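Local coordinates for protein GH127 beta-L-arabinofuranoside (Geobacillus stearothermophilus, PDB 4QK0) that probably hydrolyses terminal beta-L-arabinofuranosides, acting as a family GH127 beta-L-arabinofuranosidase, at residues F315-T320 and T329-T334. Sequence-based numbering, arbitrary orientation.
Sequences FGESFT and TAYAET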
ATOM      1  N   PHE A 315       8.972  -2.581   0.446  1.00 22.09           N
ATOM      2  CA  PHE A 315       9.580  -3.375   1.479  1.00 24.24           C
ATOM      3  C   PHE A 315      10.544  -4.352   0.769  1.00 24.87           C
ATOM      4  O   PHE A 315      10.119  -5.256   0.047  1.00 22.60           O
ATOM      5  CB  PHE A 315       8.525  -4.149   2.244  1.00 24.15           C
ATOM      6  CG  PHE A 315       9.057  -4.915   3.393  1.00 25.12           C
ATOM      7  CD1 PHE A 315       9.493  -4.274   4.501  1.00 25.78           C
ATOM      8  CD2 PHE A 315       9.077  -6.321   3.358  1.00 25.25           C
ATOM      9  CE1 PHE A 315       9.979  -5.002   5.567  1.00 25.59           C
ATOM     10  CE2 PHE A 315       9.563  -7.043   4.410  1.00 25.03           C
ATOM     11  CZ  PHE A 315      10.022  -6.374   5.525  1.00 25.83           C
ATOM     12  N   GLY A 316      11.844  -4.150   0.984  1.00 26.07           N
ATOM     13  CA  GLY A 316      12.869  -4.958   0.297  1.00 24.92           C
ATOM     14  C   GLY A 316      13.133  -4.545  -1.125  1.00 25.69           C
ATOM     15  O   GLY A 316      13.871  -5.223  -1.809  1.00 28.71           O
ATOM     16  N   GLU A 317      12.526  -3.452  -1.581  1.00 23.33           N
ATOM     17  CA  GLU A 317      12.748  -2.924  -2.922  1.00 25.68           C
ATOM     18  C   GLU A 317      12.730  -4.061  -3.927  1.00 25.32           C
ATOM     19  O   GLU A 317      13.648  -4.234  -4.714  1.00 21.96           O
ATOM     20  CB  GLU A 317      14.064  -2.151  -2.967  1.00 28.51           C
ATOM     21  CG  GLU A 317      14.257  -1.246  -1.747  1.00 32.39           C
ATOM     22  CD  GLU A 317      15.634  -0.614  -1.721  1.00 33.13           C
ATOM     23  OE1 GLU A 317      15.776   0.582  -1.987  1.00 31.68           O
ATOM     24  OE2 GLU A 317      16.586  -1.348  -1.466  1.00 35.22           O
ATOM     25  N   SER A 318      11.632  -4.807  -3.918  1.00 26.29           N
ATOM     26  CA  SER A 318      11.641  -6.141  -4.417  1.00 26.02           C
ATOM     27  C   SER A 318      10.541  -6.475  -5.404  1.00 25.40           C
ATOM     28  O   SER A 318       9.501  -5.784  -5.535  1.00 22.21           O
ATOM     29  CB  SER A 318      11.566  -7.085  -3.209  1.00 30.35           C
ATOM     30  OG  SER A 318      10.417  -6.788  -2.453  1.00 33.59           O
ATOM     31  N   PHE A 319      10.805  -7.566  -6.121  1.00 23.10           N
ATOM     32  CA  PHE A 319       9.780  -8.292  -6.793  1.00 20.48           C
ATOM     33  C   PHE A 319       8.782  -8.818  -5.781  1.00 21.19           C
ATOM     34  O   PHE A 319       9.113  -9.159  -4.633  1.00 21.64           O
ATOM     35  CB  PHE A 319      10.377  -9.464  -7.532  1.00 21.03           C
ATOM     36  CG  PHE A 319      11.217  -9.071  -8.737  1.00 19.48           C
ATOM     37  CD1 PHE A 319      10.630  -8.620  -9.883  1.00 18.58           C
ATOM     38  CD2 PHE A 319      12.600  -9.129  -8.682  1.00 19.26           C
ATOM     39  CE1 PHE A 319      11.390  -8.263 -10.990  1.00 20.03           C
ATOM     40  CE2 PHE A 319      13.378  -8.754  -9.790  1.00 19.02           C
ATOM     41  CZ  PHE A 319      12.784  -8.315 -10.941  1.00 18.48           C
ATOM     42  N   THR A 320       7.537  -8.904  -6.223  1.00 22.72           N
ATOM     43  CA  THR A 320       6.527  -9.663  -5.503  1.00 21.08           C
ATOM     44  C   THR A 320       6.238 -10.942  -6.283  1.00 21.46           C
ATOM     45  O   THR A 320       6.784 -11.997  -5.961  1.00 21.34           O
ATOM     46  CB  THR A 320       5.257  -8.838  -5.257  1.00 21.59           C
ATOM     47  OG1 THR A 320       4.755  -8.280  -6.484  1.00 23.96           O
ATOM     48  CG2 THR A 320       5.611  -7.717  -4.313  1.00 23.08           C
ATOM     49  N   THR A 329       1.849   2.356  -5.686  1.00 18.80           N
ATOM     50  CA  THR A 329       2.782   1.853  -4.719  1.00 18.31           C
ATOM     51  C   THR A 329       4.056   1.177  -5.334  1.00 19.35           C
ATOM     52  O   THR A 329       4.883   0.617  -4.600  1.00 19.26           O
ATOM     53  CB  THR A 329       2.106   0.827  -3.835  1.00 20.63           C
ATOM     54  OG1 THR A 329       1.473  -0.165  -4.657  1.00 22.67           O
ATOM     55  CG2 THR A 329       1.079   1.493  -2.971  1.00 21.20           C
ATOM     56  N   ALA A 330       4.227   1.288  -6.640  1.00 19.17           N
ATOM     57  CA  ALA A 330       5.407   0.784  -7.355  1.00 19.03           C
ATOM     58  C   ALA A 330       6.670   1.209  -6.690  1.00 24.28           C
ATOM     59  O   ALA A 330       6.728   2.301  -6.107  1.00 27.32           O
ATOM     60  CB  ALA A 330       5.398   1.316  -8.745  1.00 19.34           C
ATOM     61  N   TYR A 331       7.726   0.407  -6.808  1.00 23.63           N
ATOM     62  CA  TYR A 331       9.037   0.898  -6.407  1.00 23.09           C
ATOM     63  C   TYR A 331       9.824   1.300  -7.652  1.00 23.36           C
ATOM     64  O   TYR A 331      10.206   2.470  -7.802  1.00 24.55           O
ATOM     65  CB  TYR A 331       9.738  -0.111  -5.564  1.00 22.69           C
ATOM     66  CG  TYR A 331      10.760   0.526  -4.669  1.00 22.25           C
ATOM     67  CD1 TYR A 331      10.397   1.210  -3.513  1.00 22.54           C
ATOM     68  CD2 TYR A 331      12.101   0.429  -4.958  1.00 23.72           C
ATOM     69  CE1 TYR A 331      11.362   1.794  -2.686  1.00 21.58           C
ATOM     70  CE2 TYR A 331      13.057   0.985  -4.145  1.00 23.55           C
ATOM     71  CZ  TYR A 331      12.692   1.680  -3.020  1.00 24.78           C
ATOM     72  OH  TYR A 331      13.686   2.194  -2.195  1.00 26.26           O
ATOM     73  N   ALA A 332      10.069   0.365  -8.565  1.00 22.41           N
ATOM     74  CA  ALA A 332      10.654   0.704  -9.895  1.00 19.42           C
ATOM     75  C   ALA A 332      11.871   1.637  -9.776  1.00 19.39           C
ATOM     76  O   ALA A 332      11.938   2.696 -10.373  1.00 19.91           O
ATOM     77  CB  ALA A 332       9.624   1.292 -10.792  1.00 19.78           C
ATOM     78  N   GLU A 333      12.776   1.230  -8.918  1.00 19.32           N
ATOM     79  CA  GLU A 333      14.007   1.965  -8.614  1.00 26.13           C
ATOM     80  C   GLU A 333      14.804   2.232  -9.895  1.00 26.58           C
ATOM     81  O   GLU A 333      14.881   1.379 -10.798  1.00 22.15           O
ATOM     82  CB  GLU A 333      14.823   1.111  -7.681  1.00 32.14           C
ATOM     83  CG  GLU A 333      16.030   1.719  -7.079  1.00 36.98           C
ATOM     84  CD  GLU A 333      16.788   0.753  -6.149  1.00 35.75           C
ATOM     85  OE1 GLU A 333      17.924   1.116  -5.886  1.00 48.45           O
ATOM     86  OE2 GLU A 333      16.304  -0.297  -5.644  1.00 31.78           O
ATOM     87  N   THR A 334      15.330   3.438  -9.985  1.00 24.93           N
ATOM     88  CA  THR A 334      16.142   3.853 -11.099  1.00 24.88           C
ATOM     89  C   THR A 334      17.246   2.816 -11.371  1.00 21.61           C
ATOM     90  O   THR A 334      17.384   2.376 -12.493  1.00 19.58           O
ATOM     91  CB  THR A 334      16.748   5.267 -10.834  1.00 25.99           C
ATOM     92  OG1 THR A 334      15.691   6.215 -10.597  1.00 22.66           O
ATOM     93  CG2 THR A 334      17.531   5.730 -12.031  1.00 26.42           C
TER
HETATM   94  O   HOH W   1      15.158  -2.583  -6.414  1.00 20.07           O
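Glu317 lies along one face of the Tyr331 ring and then takes the hydroxyl at the ring's far end. The evidence for a face-on approach is a CH-pi contact: Glu317 CA stands 4.2 Å from the centroid of the Tyr331 ring, 22° off its normal and displaced toward the rim. Farther along, Glu317 CB and CG each come within 3.5 Å of Tyr331 CE2. With CG anti to its carbonyl carbon (chi1 -43°) and the chain extended beyond, the carboxylate reaches the phenol, where Tyr331 OH donates to Glu317 OE1 at 2.6 Å through the anti lone pair. Carboxylate and ring planes are 71° apart, so the acid does not stack on the ring. A phenylalanine in place of Tyr331 would probably keep the face packing but leave Glu317 OE1 without this donor, its carboxylate held less firmly against turning.

The looser side belongs to Glu333, which meets Glu317 without a direct bond. Its OE2 sits in plane at the Tyr331 ring edge, 3.8 Å from Glu317 OE1. One water bridges this side, donating to Glu317 O at 2.8 Å and to Glu333 OE2 at 2.7 Å.

Within the GH127 catalytic domain, Glu317 and Ser318 together face Ser313 as a G1 beta bulge at the start of strand 318-319, which pairs antiparallel with 264-265; His265 bonds Glu317 OE2. Glu333 occupies the N-cap position of helix 334-350 and touches Val267 on helix 266-283, so this buried contact ties the short strand pair to the starts of two helices.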